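Local coordinates for GTP-binding protein (Thermus thermophilus, PDB 2DBY) that binds guanine nucleotides, here GDP, and is thought to act as a magnesium-dependent ATPase that associates with the ribosome and its 50S subunit, at residues N19-R23 with E246-E251. Residues are numbered along the deposited sequence; the frame is centred on the assembly and turned at random.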
loop_
_atom_site.group_PDB
_atom_site.type_symbol
_atom_site.label_atom_id
_atom_site.label_comp_id
_atom_site.label_asym_id
_atom_site.label_seq_id
_atom_site.Cartn_x
_atom_site.Cartn_y
_atom_site.Cartn_z
ATOM N N ASN A 19 -12.248 -10.268 -9.652
ATOM C CA ASN A 19 -12.308 -11.736 -9.815
ATOM C C ASN A 19 -10.870 -12.194 -9.605
ATOM O O ASN A 19 -10.595 -13.189 -8.930
ATOM C CB ASN A 19 -12.718 -12.176 -11.234
ATOM C CG ASN A 19 -14.164 -11.890 -11.547
ATOM O OD1 ASN A 19 -15.009 -11.897 -10.659
ATOM N ND2 ASN A 19 -14.459 -11.633 -12.833
ATOM N N ALA A 20 -9.943 -11.447 -10.186
ATOM C CA ALA A 20 -8.532 -11.792 -10.072
ATOM C C ALA A 20 -8.010 -11.700 -8.640
ATOM O O ALA A 20 -7.275 -12.574 -8.161
ATOM C CB ALA A 20 -7.716 -10.902 -10.994
ATOM N N LEU A 21 -8.384 -10.631 -7.949
ATOM C CA LEU A 21 -7.945 -10.432 -6.592
ATOM C C LEU A 21 -8.512 -11.507 -5.667
ATOM O O LEU A 21 -7.806 -12.003 -4.790
ATOM C CB LEU A 21 -8.373 -9.032 -6.125
ATOM C CG LEU A 21 -7.563 -7.909 -6.775
ATOM C CD1 LEU A 21 -8.232 -6.549 -6.532
ATOM C CD2 LEU A 21 -6.147 -7.919 -6.184
ATOM N N THR A 22 -9.780 -11.875 -5.851
ATOM C CA THR A 22 -10.333 -12.899 -4.957
ATOM C C THR A 22 -9.649 -14.248 -5.213
ATOM O O THR A 22 -9.425 -15.020 -4.286
ATOM C CB THR A 22 -11.866 -12.965 -5.080
ATOM O OG1 THR A 22 -12.404 -11.699 -4.666
ATOM C CG2 THR A 22 -12.455 -14.061 -4.151
ATOM N N ARG A 23 -9.305 -14.536 -6.458
ATOM C CA ARG A 23 -8.582 -15.785 -6.716
ATOM C C ARG A 23 -7.196 -15.732 -6.043
ATOM O O ARG A 23 -6.759 -16.682 -5.372
ATOM C CB ARG A 23 -8.422 -16.005 -8.233
ATOM C CG ARG A 23 -9.717 -16.378 -8.921
ATOM C CD ARG A 23 -9.508 -16.431 -10.429
ATOM N NE ARG A 23 -10.670 -16.927 -11.181
ATOM C CZ ARG A 23 -10.974 -18.221 -11.297
ATOM N NH1 ARG A 23 -10.216 -19.146 -10.694
ATOM N NH2 ARG A 23 -12.007 -18.594 -12.044
ATOM N N GLU A 246 -5.631 -10.146 -16.154
ATOM C CA GLU A 246 -5.320 -10.603 -14.810
ATOM C C GLU A 246 -6.277 -11.689 -14.347
ATOM O O GLU A 246 -5.864 -12.644 -13.681
ATOM C CB GLU A 246 -5.358 -9.434 -13.808
ATOM C CG GLU A 246 -4.263 -8.404 -14.077
ATOM C CD GLU A 246 -2.876 -9.027 -14.118
ATOM O OE1 GLU A 246 -2.146 -8.806 -15.108
ATOM O OE2 GLU A 246 -2.519 -9.743 -13.161
ATOM N N ALA A 247 -7.553 -11.549 -14.672
ATOM C CA ALA A 247 -8.516 -12.565 -14.255
ATOM C C ALA A 247 -8.193 -13.895 -14.933
ATOM O O ALA A 247 -8.297 -14.967 -14.307
ATOM C CB ALA A 247 -9.915 -12.125 -14.612
ATOM N N GLU A 248 -7.810 -13.835 -16.208
ATOM C CA GLU A 248 -7.469 -15.067 -16.946
ATOM C C GLU A 248 -6.207 -15.723 -16.369
ATOM O O GLU A 248 -6.175 -16.925 -16.130
ATOM C CB GLU A 248 -7.266 -14.749 -18.427
ATOM C CG GLU A 248 -8.560 -14.282 -19.099
ATOM C CD GLU A 248 -8.345 -13.657 -20.459
ATOM O OE1 GLU A 248 -7.184 -13.393 -20.824
ATOM O OE2 GLU A 248 -9.356 -13.410 -21.162
ATOM N N LEU A 249 -5.169 -14.931 -16.117
ATOM C CA LEU A 249 -3.938 -15.466 -15.547
ATOM C C LEU A 249 -4.111 -16.064 -14.141
ATOM O O LEU A 249 -3.464 -17.067 -13.810
ATOM C CB LEU A 249 -2.854 -14.387 -15.484
ATOM C CG LEU A 249 -2.338 -13.875 -16.835
ATOM C CD1 LEU A 249 -1.543 -12.581 -16.619
ATOM C CD2 LEU A 249 -1.439 -14.939 -17.483
ATOM N N ALA A 250 -4.970 -15.456 -13.331
ATOM C CA ALA A 250 -5.204 -15.899 -11.954
ATOM C C ALA A 250 -5.834 -17.282 -11.887
ATOM O O ALA A 250 -5.803 -17.923 -10.851
ATOM C CB ALA A 250 -6.090 -14.888 -11.215
ATOM N N GLU A 251 -6.427 -17.726 -12.984
ATOM C CA GLU A 251 -7.042 -19.056 -13.027
ATOM C C GLU A 251 -5.975 -20.137 -13.202
ATOM O O GLU A 251 -6.212 -21.325 -12.923
ATOM C CB GLU A 251 -8.028 -19.106 -14.200
ATOM C CG GLU A 251 -9.002 -20.228 -14.141
ATOM C CD GLU A 251 -9.983 -20.204 -15.298
ATOM O OE1 GLU A 251 -10.444 -19.109 -15.681
ATOM O OE2 GLU A 251 -10.305 -21.298 -15.803
HETATM O O HOH W 1 -7.716 -19.102 -9.300
#
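A20 and A247 are the residues whose CA atoms come nearest across 19-23 and 246-251, 4.3 Å apart; the segments lie on helices 14-25 and 243-250. Alanines on both sides let the short helical segments run at an axis distance of 8.3 Å, with chain directions only 28° apart. The apolar part of the contact centres on the methyl of A20. Its CB sits against the backbone of the other helix, 3.7 Å from E246 O, and also touches CB of E246, A247 and A250. That carbonyl is already engaged in its own helix, where it accepts the amide of A250. One turn further along, the A250 methyl packs against the aliphatic part of R23, with A250 CB 3.8 Å from R23 CD.

Polar contacts lie at the exposed C-terminal end of 246-251. The R23 chain runs extended from CG to NE, which carries its guanidinium past A250 to E251. There the two side chains lie alongside each other and point the same way, E251 CG sitting over one face of the guanidinium, 3.8 Å from R23 NH1. The carboxylate and guanidinium planes are 15° apart, and E251 OE1 stays 4.0 Å from R23 NH2, well out of the guanidinium plane. This is a long salt bridge, an attraction of charges with no N-H aimed at the oxygen. The directed link is made by water: R23 NH1 donates in plane to a water (2.9 Å), which in turn donates to A250 O.

Helix 270-281 adds L271 against A20, and weak hydrogen bonds from the backbone N of G270 and L271, at its start, reach the E246 carboxylate. The close-packed alanines join the helix that starts within the P-loop, at K14, to the helix whose first residues, A243 and R244, bind GDP together with S242, two neighbouring elements of the nucleotide site in an OBG-type G domain.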